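Vitamin B12-binding protein (Vibrio cholerae O395, PDB 5YSC) binds vitamin B12 in the periplasm and probably delivers it to the BtuC subunits of the BtuCDF importer. Local coordinates at residues 23-27 / 28-32; 94-98 / 99-103; 143-146 / 147-150. All blocks are in the same frame, centred on the assembly; numbering follows the deposited sequence.

Contact 1: residues 23-27 / 28-32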
ATOM      1  N   ILE A  23      20.831   6.122  -5.133  1.00 21.60           N
ATOM      2  CA  ILE A  23      19.404   5.944  -5.404  1.00 18.61           C
ATOM      3  C   ILE A  23      18.601   6.679  -4.338  1.00 19.29           C
ATOM      4  O   ILE A  23      18.952   6.656  -3.162  1.00 17.23           O
ATOM      5  CB  ILE A  23      19.037   4.445  -5.464  1.00 18.78           C
ATOM      6  CG1 ILE A  23      19.893   3.737  -6.510  1.00 22.08           C
ATOM      7  CG2 ILE A  23      17.582   4.241  -5.875  1.00 17.18           C
ATOM      8  CD1 ILE A  23      19.657   2.231  -6.607  1.00 19.99           C
ATOM      9  N   ILE A  24      17.518   7.340  -4.745  1.00 17.01           N
ATOM     10  CA  ILE A  24      16.624   8.007  -3.799  1.00 15.94           C
ATOM     11  C   ILE A  24      15.240   7.414  -3.962  1.00 15.69           C
ATOM     12  O   ILE A  24      14.776   7.232  -5.086  1.00 15.77           O
ATOM     13  CB  ILE A  24      16.604   9.522  -4.030  1.00 16.70           C
ATOM     14  CG1 ILE A  24      17.952  10.113  -3.592  1.00 16.74           C
ATOM     15  CG2 ILE A  24      15.451  10.204  -3.274  1.00 16.19           C
ATOM     16  CD1 ILE A  24      18.041  11.630  -3.776  1.00 22.21           C
ATOM     17  N   SER A  25      14.588   7.107  -2.837  1.00 13.56           N
ATOM     18  CA  SER A  25      13.212   6.618  -2.804  1.00 12.12           C
ATOM     19  C   SER A  25      12.309   7.693  -2.228  1.00 14.25           C
ATOM     20  O   SER A  25      12.599   8.262  -1.162  1.00 11.52           O
ATOM     21  CB  SER A  25      13.091   5.360  -1.946  1.00 11.13           C
ATOM     22  OG  SER A  25      11.738   5.110  -1.668  1.00 10.75           O
ATOM     23  N   LEU A  26      11.197   7.927  -2.905  1.00 10.27           N
ATOM     24  CA  LEU A  26      10.247   8.948  -2.481  1.00 12.02           C
ATOM     25  C   LEU A  26       9.000   8.376  -1.800  1.00 11.94           C
ATOM     26  O   LEU A  26       8.014   9.100  -1.655  1.00 12.55           O
ATOM     27  CB  LEU A  26       9.851   9.810  -3.672  1.00 13.44           C
ATOM     28  CG  LEU A  26      11.005  10.507  -4.406  1.00 12.00           C
ATOM     29  CD1 LEU A  26      10.439  11.321  -5.566  1.00 12.61           C
ATOM     30  CD2 LEU A  26      11.826  11.414  -3.491  1.00 15.81           C
ATOM     31  N   ALA A  27       9.006   7.095  -1.396  1.00  9.69           N
ATOM     32  CA  ALA A  27       7.829   6.527  -0.733  1.00 10.39           C
ATOM     33  C   ALA A  27       8.218   5.339   0.148  1.00  8.31           C
ATOM     34  O   ALA A  27       9.184   4.640  -0.156  1.00  9.49           O
ATOM     35  CB  ALA A  27       6.761   6.079  -1.737  1.00 11.21           C
ATOM     36  N   PRO A  28       7.474   5.091   1.232  1.00  9.51           N
ATOM     37  CA  PRO A  28       7.741   3.886   2.040  1.00 10.02           C
ATOM     38  C   PRO A  28       7.701   2.614   1.228  1.00  8.57           C
ATOM     39  O   PRO A  28       8.577   1.753   1.397  1.00  8.28           O
ATOM     40  CB  PRO A  28       6.627   3.926   3.082  1.00  8.96           C
ATOM     41  CG  PRO A  28       6.305   5.373   3.253  1.00  9.79           C
ATOM     42  CD  PRO A  28       6.406   5.933   1.811  1.00 10.71           C
ATOM     43  N   HIS A  29       6.696   2.445   0.373  1.00  9.36           N
ATOM     44  CA  HIS A  29       6.638   1.219  -0.416  1.00  8.60           C
ATOM     45  C   HIS A  29       7.814   1.146  -1.360  1.00  8.38           C
ATOM     46  O   HIS A  29       8.371   0.068  -1.590  1.00  9.83           O
ATOM     47  CB  HIS A  29       5.334   1.112  -1.205  1.00  8.33           C
ATOM     48  CG  HIS A  29       5.412   1.734  -2.578  1.00 11.37           C
ATOM     49  ND1 HIS A  29       5.290   3.090  -2.795  1.00 11.90           N
ATOM     50  CD2 HIS A  29       5.698   1.180  -3.781  1.00 11.95           C
ATOM     51  CE1 HIS A  29       5.479   3.342  -4.076  1.00 12.59           C
ATOM     52  NE2 HIS A  29       5.709   2.200  -4.695  1.00 11.02           N
ATOM     53  N   ALA A  30       8.226   2.301  -1.901  1.00  8.95           N
ATOM     54  CA  ALA A  30       9.321   2.303  -2.857  1.00  8.14           C
ATOM     55  C   ALA A  30      10.636   1.886  -2.207  1.00  9.25           C
ATOM     56  O   ALA A  30      11.496   1.275  -2.869  1.00 10.54           O
ATOM     57  CB  ALA A  30       9.424   3.681  -3.489  1.00 10.54           C
ATOM     58  N   THR A  31      10.794   2.180  -0.923  1.00  8.10           N
ATOM     59  CA  THR A  31      11.954   1.746  -0.187  1.00  7.69           C
ATOM     60  C   THR A  31      11.919   0.239   0.010  1.00  7.13           C
ATOM     61  O   THR A  31      12.940  -0.437  -0.180  1.00  8.63           O
ATOM     62  CB  THR A  31      12.007   2.497   1.138  1.00  8.85           C
ATOM     63  OG1 THR A  31      12.147   3.892   0.853  1.00  8.97           O
ATOM     64  CG2 THR A  31      13.146   2.013   2.017  1.00  9.10           C
ATOM     65  N   GLU A  32      10.755  -0.308   0.335  1.00 10.04           N
ATOM     66  CA  GLU A  32      10.680  -1.762   0.460  1.00  9.82           C
ATOM     67  C   GLU A  32      11.040  -2.447  -0.861  1.00 10.46           C
ATOM     68  O   GLU A  32      11.808  -3.415  -0.888  1.00 11.38           O
ATOM     69  CB  GLU A  32       9.292  -2.207   0.963  1.00  9.39           C
ATOM     70  CG  GLU A  32       8.961  -1.685   2.389  1.00  8.76           C
ATOM     71  CD  GLU A  32       7.879  -2.435   3.121  1.00  7.67           C
ATOM     72  OE1 GLU A  32       7.829  -3.682   3.036  1.00  8.30           O
ATOM     73  OE2 GLU A  32       7.076  -1.763   3.818  1.00  9.61           O
TER

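Contact 2: residues 94-98 / 99-103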
ATOM      1  N   ALA A  94       7.324  16.697 -11.510  1.00 14.13           N
ATOM      2  CA  ALA A  94       7.560  17.322 -12.803  1.00 15.53           C
ATOM      3  C   ALA A  94       8.857  18.112 -12.769  1.00 16.58           C
ATOM      4  O   ALA A  94       9.666  18.042 -13.706  1.00 18.04           O
ATOM      5  CB  ALA A  94       6.375  18.223 -13.194  1.00 16.44           C
ATOM      6  N   LYS A  95       9.099  18.840 -11.675  1.00 21.03           N
ATOM      7  CA  LYS A  95      10.364  19.567 -11.538  1.00 22.90           C
ATOM      8  C   LYS A  95      11.543  18.618 -11.661  1.00 21.34           C
ATOM      9  O   LYS A  95      12.506  18.895 -12.386  1.00 24.72           O
ATOM     10  CB  LYS A  95      10.424  20.309 -10.200  1.00 21.97           C
ATOM     11  CG  LYS A  95      10.395  21.823 -10.298  1.00 33.10           C
ATOM     12  CD  LYS A  95       9.293  22.439  -9.461  1.00 36.20           C
ATOM     13  CE  LYS A  95       9.667  22.531  -7.999  1.00 36.94           C
ATOM     14  NZ  LYS A  95       8.508  22.654  -7.026  1.00 36.58           N
ATOM     15  N   LEU A  96      11.488  17.486 -10.948  1.00 20.05           N
ATOM     16  CA  LEU A  96      12.581  16.519 -11.014  1.00 19.24           C
ATOM     17  C   LEU A  96      12.782  16.006 -12.434  1.00 19.77           C
ATOM     18  O   LEU A  96      13.926  15.780 -12.867  1.00 19.36           O
ATOM     19  CB  LEU A  96      12.305  15.358 -10.051  1.00 18.62           C
ATOM     20  CG  LEU A  96      12.419  15.726  -8.577  1.00 18.95           C
ATOM     21  CD1 LEU A  96      11.992  14.509  -7.739  1.00 15.13           C
ATOM     22  CD2 LEU A  96      13.816  16.193  -8.208  1.00 19.80           C
ATOM     23  N   ARG A  97      11.687  15.765 -13.157  1.00 19.19           N
ATOM     24  CA  ARG A  97      11.808  15.348 -14.543  1.00 20.52           C
ATOM     25  C   ARG A  97      12.455  16.458 -15.361  1.00 21.94           C
ATOM     26  O   ARG A  97      13.342  16.203 -16.178  1.00 24.88           O
ATOM     27  CB  ARG A  97      10.441  14.982 -15.125  1.00 21.47           C
ATOM     28  CG  ARG A  97       9.841  13.684 -14.589  1.00 18.97           C
ATOM     29  CD  ARG A  97       8.638  13.172 -15.412  1.00 19.86           C
ATOM     30  NE  ARG A  97       7.488  14.075 -15.398  1.00 20.58           N
ATOM     31  CZ  ARG A  97       6.556  14.101 -14.442  1.00 19.50           C
ATOM     32  NH1 ARG A  97       6.637  13.267 -13.391  1.00 16.23           N
ATOM     33  NH2 ARG A  97       5.530  14.956 -14.530  1.00 18.93           N
ATOM     34  N   GLN A  98      12.041  17.704 -15.127  1.00 23.73           N
ATOM     35  CA  GLN A  98      12.564  18.809 -15.926  1.00 26.90           C
ATOM     36  C   GLN A  98      14.032  19.047 -15.622  1.00 30.62           C
ATOM     37  O   GLN A  98      14.784  19.491 -16.497  1.00 33.24           O
ATOM     38  CB  GLN A  98      11.697  20.066 -15.708  1.00 32.19           C
ATOM     39  CG  GLN A  98      10.603  20.226 -16.817  1.00 43.38           C
ATOM     40  CD  GLN A  98       9.396  21.111 -16.431  1.00 46.64           C
ATOM     41  OE1 GLN A  98       9.274  21.576 -15.288  1.00 51.12           O
ATOM     42  NE2 GLN A  98       8.499  21.329 -17.401  1.00 41.51           N
ATOM     43  N   LEU A  99      14.466  18.706 -14.413  1.00 26.81           N
ATOM     44  CA  LEU A  99      15.862  18.824 -14.028  1.00 30.45           C
ATOM     45  C   LEU A  99      16.734  17.727 -14.617  1.00 31.93           C
ATOM     46  O   LEU A  99      17.949  17.771 -14.415  1.00 32.33           O
ATOM     47  CB  LEU A  99      15.979  18.804 -12.513  1.00 30.22           C
ATOM     48  CG  LEU A  99      15.587  20.083 -11.781  1.00 31.19           C
ATOM     49  CD1 LEU A  99      15.504  19.820 -10.266  1.00 30.70           C
ATOM     50  CD2 LEU A  99      16.612  21.146 -12.080  1.00 36.84           C
ATOM     51  N   GLY A 100      16.142  16.746 -15.310  1.00 23.43           N
ATOM     52  CA  GLY A 100      16.884  15.732 -16.012  1.00 21.24           C
ATOM     53  C   GLY A 100      17.282  14.522 -15.200  1.00 23.54           C
ATOM     54  O   GLY A 100      18.187  13.793 -15.613  1.00 24.02           O
ATOM     55  N   PHE A 101      16.637  14.273 -14.069  1.00 26.64           N
ATOM     56  CA  PHE A 101      16.942  13.070 -13.303  1.00 25.56           C
ATOM     57  C   PHE A 101      16.332  11.823 -13.936  1.00 23.64           C
ATOM     58  O   PHE A 101      15.251  11.845 -14.539  1.00 21.47           O
ATOM     59  CB  PHE A 101      16.444  13.208 -11.871  1.00 22.42           C
ATOM     60  CG  PHE A 101      17.223  14.177 -11.064  1.00 23.76           C
ATOM     61  CD1 PHE A 101      18.505  13.878 -10.681  1.00 26.27           C
ATOM     62  CD2 PHE A 101      16.672  15.386 -10.683  1.00 26.88           C
ATOM     63  CE1 PHE A 101      19.232  14.748  -9.935  1.00 27.96           C
ATOM     64  CE2 PHE A 101      17.400  16.283  -9.921  1.00 28.99           C
ATOM     65  CZ  PHE A 101      18.692  15.957  -9.551  1.00 30.68           C
ATOM     66  N   THR A 102      17.047  10.710 -13.793  1.00 22.87           N
ATOM     67  CA  THR A 102      16.511   9.439 -14.224  1.00 24.33           C
ATOM     68  C   THR A 102      15.526   8.992 -13.152  1.00 22.60           C
ATOM     69  O   THR A 102      15.899   8.855 -11.981  1.00 20.70           O
ATOM     70  CB  THR A 102      17.617   8.416 -14.433  1.00 26.99           C
ATOM     71  OG1 THR A 102      18.503   8.889 -15.458  1.00 30.17           O
ATOM     72  CG2 THR A 102      17.031   7.104 -14.877  1.00 28.55           C
ATOM     73  N   ILE A 103      14.272   8.813 -13.548  1.00 19.62           N
ATOM     74  CA  ILE A 103      13.200   8.522 -12.613  1.00 17.78           C
ATOM     75  C   ILE A 103      12.460   7.276 -13.046  1.00 19.31           C
ATOM     76  O   ILE A 103      11.976   7.182 -14.183  1.00 22.10           O
ATOM     77  CB  ILE A 103      12.207   9.690 -12.496  1.00 18.65           C
ATOM     78  CG1 ILE A 103      12.924  10.942 -12.017  1.00 18.29           C
ATOM     79  CG2 ILE A 103      11.073   9.326 -11.523  1.00 17.51           C
ATOM     80  CD1 ILE A 103      12.213  12.215 -12.354  1.00 19.68           C
TER
HETATM   81  O   HOH W   1      14.198  13.445 -16.673  1.00 33.02           O

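Contact 3: residues 143-146 / 147-150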
ATOM      1  N   GLN A 143       0.292 -16.456  -6.831  1.00 19.08           N
ATOM      2  CA  GLN A 143      -0.440 -17.548  -7.463  1.00 21.81           C
ATOM      3  C   GLN A 143      -1.012 -18.487  -6.411  1.00 25.02           C
ATOM      4  O   GLN A 143      -2.180 -18.894  -6.485  1.00 27.04           O
ATOM      5  CB  GLN A 143       0.492 -18.298  -8.408  1.00 26.82           C
ATOM      6  CG  GLN A 143      -0.058 -19.586  -8.991  1.00 34.36           C
ATOM      7  CD  GLN A 143      -1.323 -19.393  -9.790  1.00 39.02           C
ATOM      8  OE1 GLN A 143      -1.573 -18.324 -10.359  1.00 40.36           O
ATOM      9  NE2 GLN A 143      -2.139 -20.442  -9.843  1.00 42.15           N
ATOM     10  N   ASP A 144      -0.199 -18.836  -5.421  1.00 23.71           N
ATOM     11  CA  ASP A 144      -0.690 -19.707  -4.362  1.00 22.27           C
ATOM     12  C   ASP A 144      -1.880 -19.078  -3.660  1.00 22.14           C
ATOM     13  O   ASP A 144      -2.884 -19.748  -3.396  1.00 26.61           O
ATOM     14  CB  ASP A 144       0.429 -19.995  -3.361  1.00 23.07           C
ATOM     15  CG  ASP A 144       1.552 -20.836  -3.940  1.00 28.89           C
ATOM     16  OD1 ASP A 144       1.327 -21.534  -4.958  1.00 30.55           O
ATOM     17  OD2 ASP A 144       2.673 -20.779  -3.382  1.00 30.20           O
ATOM     18  N   LEU A 145      -1.786 -17.784  -3.337  1.00 19.29           N
ATOM     19  CA  LEU A 145      -2.881 -17.140  -2.626  1.00 18.67           C
ATOM     20  C   LEU A 145      -4.141 -17.073  -3.474  1.00 22.93           C
ATOM     21  O   LEU A 145      -5.248 -17.261  -2.957  1.00 24.05           O
ATOM     22  CB  LEU A 145      -2.459 -15.752  -2.177  1.00 17.66           C
ATOM     23  CG  LEU A 145      -1.401 -15.716  -1.090  1.00 16.58           C
ATOM     24  CD1 LEU A 145      -0.798 -14.308  -0.989  1.00 14.98           C
ATOM     25  CD2 LEU A 145      -2.010 -16.154   0.251  1.00 19.47           C
ATOM     26  N   ARG A 146      -4.008 -16.768  -4.772  1.00 22.97           N
ATOM     27  CA  ARG A 146      -5.189 -16.711  -5.623  1.00 23.36           C
ATOM     28  C   ARG A 146      -5.893 -18.064  -5.623  1.00 27.52           C
ATOM     29  O   ARG A 146      -7.112 -18.142  -5.461  1.00 28.91           O
ATOM     30  CB  ARG A 146      -4.791 -16.276  -7.043  1.00 25.24           C
ATOM     31  CG  ARG A 146      -4.367 -14.796  -7.166  1.00 21.26           C
ATOM     32  CD  ARG A 146      -3.899 -14.405  -8.571  1.00 24.65           C
ATOM     33  NE  ARG A 146      -3.972 -12.952  -8.743  1.00 22.25           N
ATOM     34  CZ  ARG A 146      -3.132 -12.226  -9.473  1.00 22.56           C
ATOM     35  NH1 ARG A 146      -2.163 -12.810 -10.158  1.00 24.01           N
ATOM     36  NH2 ARG A 146      -3.294 -10.912  -9.528  1.00 19.52           N
ATOM     37  N   THR A 147      -5.123 -19.144  -5.739  1.00 25.08           N
ATOM     38  CA  THR A 147      -5.712 -20.479  -5.684  1.00 28.72           C
ATOM     39  C   THR A 147      -6.386 -20.714  -4.339  1.00 31.19           C
ATOM     40  O   THR A 147      -7.546 -21.134  -4.272  1.00 34.50           O
ATOM     41  CB  THR A 147      -4.627 -21.527  -5.936  1.00 31.07           C
ATOM     42  OG1 THR A 147      -4.042 -21.329  -7.243  1.00 31.04           O
ATOM     43  CG2 THR A 147      -5.212 -22.939  -5.823  1.00 31.49           C
ATOM     44  N   GLN A 148      -5.682 -20.408  -3.254  1.00 36.22           N
ATOM     45  CA  GLN A 148      -6.147 -20.788  -1.925  1.00 36.69           C
ATOM     46  C   GLN A 148      -7.432 -20.076  -1.534  1.00 38.48           C
ATOM     47  O   GLN A 148      -8.249 -20.640  -0.796  1.00 39.74           O
ATOM     48  CB  GLN A 148      -5.051 -20.498  -0.894  1.00 35.52           C
ATOM     49  CG  GLN A 148      -5.433 -20.806   0.554  1.00 38.08           C
ATOM     50  CD  GLN A 148      -4.273 -20.576   1.500  1.00 43.06           C
ATOM     51  OE1 GLN A 148      -3.128 -20.416   1.073  1.00 42.41           O
ATOM     52  NE2 GLN A 148      -4.562 -20.547   2.789  1.00 46.86           N
ATOM     53  N   TYR A 149      -7.628 -18.841  -1.982  1.00 28.85           N
ATOM     54  CA  TYR A 149      -8.738 -18.015  -1.505  1.00 29.73           C
ATOM     55  C   TYR A 149      -9.788 -17.792  -2.587  1.00 36.25           C
ATOM     56  O   TYR A 149     -10.537 -16.808  -2.558  1.00 33.56           O
ATOM     57  CB  TYR A 149      -8.225 -16.681  -0.958  1.00 27.15           C
ATOM     58  CG  TYR A 149      -7.507 -16.898   0.336  1.00 23.92           C
ATOM     59  CD1 TYR A 149      -8.187 -17.397   1.431  1.00 24.93           C
ATOM     60  CD2 TYR A 149      -6.141 -16.682   0.445  1.00 23.12           C
ATOM     61  CE1 TYR A 149      -7.536 -17.646   2.625  1.00 24.68           C
ATOM     62  CE2 TYR A 149      -5.479 -16.923   1.635  1.00 23.57           C
ATOM     63  CZ  TYR A 149      -6.195 -17.402   2.721  1.00 26.40           C
ATOM     64  OH  TYR A 149      -5.547 -17.640   3.910  1.00 27.27           O
ATOM     65  N   ALA A 150      -9.857 -18.721  -3.538  1.00 48.08           N
ATOM     66  CA  ALA A 150     -10.869 -18.637  -4.580  1.00 55.20           C
ATOM     67  C   ALA A 150     -12.256 -18.862  -3.997  1.00 60.15           C
ATOM     68  O   ALA A 150     -13.201 -18.117  -4.296  1.00 58.65           O
ATOM     69  CB  ALA A 150     -10.552 -19.665  -5.662  1.00 58.64           C
TER

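Contact 1: residues 23-27 / 28-32
Pro28 opens the helix directly behind the N-cap residue Ala27, and its CD packs at 3.6 Å on Ala27 CB. Pro28 also belongs to the ligand pocket. His29 comes next, and its backbone N is hydrogen-bonded to O44 of cyanocobalamin. With chi1 at 90° the ring is turned back towards Ala27, and ND1 lies 3.5 Å from Ala27 CB. The far nitrogen, NE2, is hydrogen-bonded to Ser106 OG, and Trp84 meets the ring edge-to-face, so the imidazole is fixed at both its polar end and its flank. Ala30 CB touches Ser25 OG, at the end of the strand, at 3.3 Å and the N-cap methyl, Ala27 CB, at 4.0 Å. Thr31 holds the turn with two bonds. Its N donates to Ala27 O at 3.0 Å, and its OG1 shares a 2.8 Å hydrogen bond with Ser25 OG. OG1 also bonds Ser50 OG, so this buried hydroxyl is tied to two serines. The whole is the strand-to-helix turn of a beta-alpha-beta unit, with the helix N terminus facing the vitamin B12 site.

Contact 2: residues 94-98 / 99-103
A Schellman motif ends helix 90-98, with Gly100 as the residue that leaves the helix at positive phi (87°). Leu99 N still makes a helical bond to Lys95 O, at 2.8 Å. The chain then turns. Gly100 N donates to Arg97 O at 3.0 Å. Phe101 N reaches further back, to Leu96 O, in a weak bond of 3.3 Å. A water bridges the turn, donating to both Arg97 O and Phe101 O.

Apolar side chains pack where the chain folds back. The CD2 methyl of Leu96 meets the CD2 corner of the Phe101 ring at 3.9 Å, and the two side chains cross obliquely. Phe101 CG lies anti to its carbonyl carbon (chi1 -71°), which places the ring with its edge towards Leu96 O. That oxygen lies near the ring plane, 3.5 Å from Phe101 CD2. Leu99 CD1 touches the same Leu96 methyl more loosely. Ile103 sends its CD1 tip back to the helix. There CD1 lies 3.9 Å from Leu96 CB and 3.6 Å from Arg97 CG, with the Arg97 and Ile103 side chains crossing at about a right angle. The Arg97 chain then bends at its third torsion, and one face of the guanidinium lies against Ala94 CA, which sits towards its rim.

Leu96 is the buried residue here and packs on Ile73 of helix 70-76 and Ile81 of strand 80-83. Leu99 and Lys95 lean on Ile70 of helix 70-76. Phe101 and Ile103 lie against Ile81, where the chain enters strand 103-105, an outermost strand of the four-stranded parallel sheet.

Contact 3: residues 143-146 / 147-150
Thr147 has OG1 anti to its carbonyl carbon and beside its backbone N (chi1 -60°), which turns the hydroxyl back to the preceding helical turn. There OG1 donates to Gln143 O at 3.2 Å. Thr147 N donates to the same oxygen at 3.0 Å, in a nearly straight bond with an angle of 170°. The two donors arrive from opposite faces of the carbonyl plane, so Gln143 O is gripped twice. The Gln143 chain bends at its second torsion (chi2 59°) and brings NE2 within 3.3 Å of Thr147 OG1, but the two are not aligned for a hydrogen bond.

The last turns are closed by Gln148 N to Asp144 O at 2.9 Å and Tyr149 N to Leu145 O at 3.0 Å. Leu145 and Tyr149 lie side by side and point the same way. The CD2 methyl of Leu145 sits in the plane of the Tyr149 ring, at its edge, 3.8 Å from CE2. Gln148 CG lies over the centre of one ring face, 4.0 Å above it. The phenol is thus bounded at an edge and on a face by residues of the helix it has just left.

This is the C-terminal end of helix 128-148, which Tyr149 leaves. Arg146 forms a salt bridge with Asp112. Leu145 packs on Leu255 and Val258 of helix 254-267, while Tyr149 rests on Glu259 and Cys262 of that same helix.

From the N terminus, the three contacts follow in series; none nests in or crosses another. Contact 1 closes the turn between strand 23-25 and helix 28-36, beside the bound vitamin. Contact 2 closes the turn from helix 90-98 towards strand 103-105, in the same four-stranded parallel sheet as strand 23-25. These two touch, Leu26 CD1 lying 4.2 Å from Leu96 CD1, with centres about 16 Å apart. Contact 3 ends helix 128-148, which packs there against helix 254-267, just before the chain goes on to strand 155-159 of the second parallel sheet. Its centre is about 40 Å from that of contact 2, on the opposite side of the chain's centre.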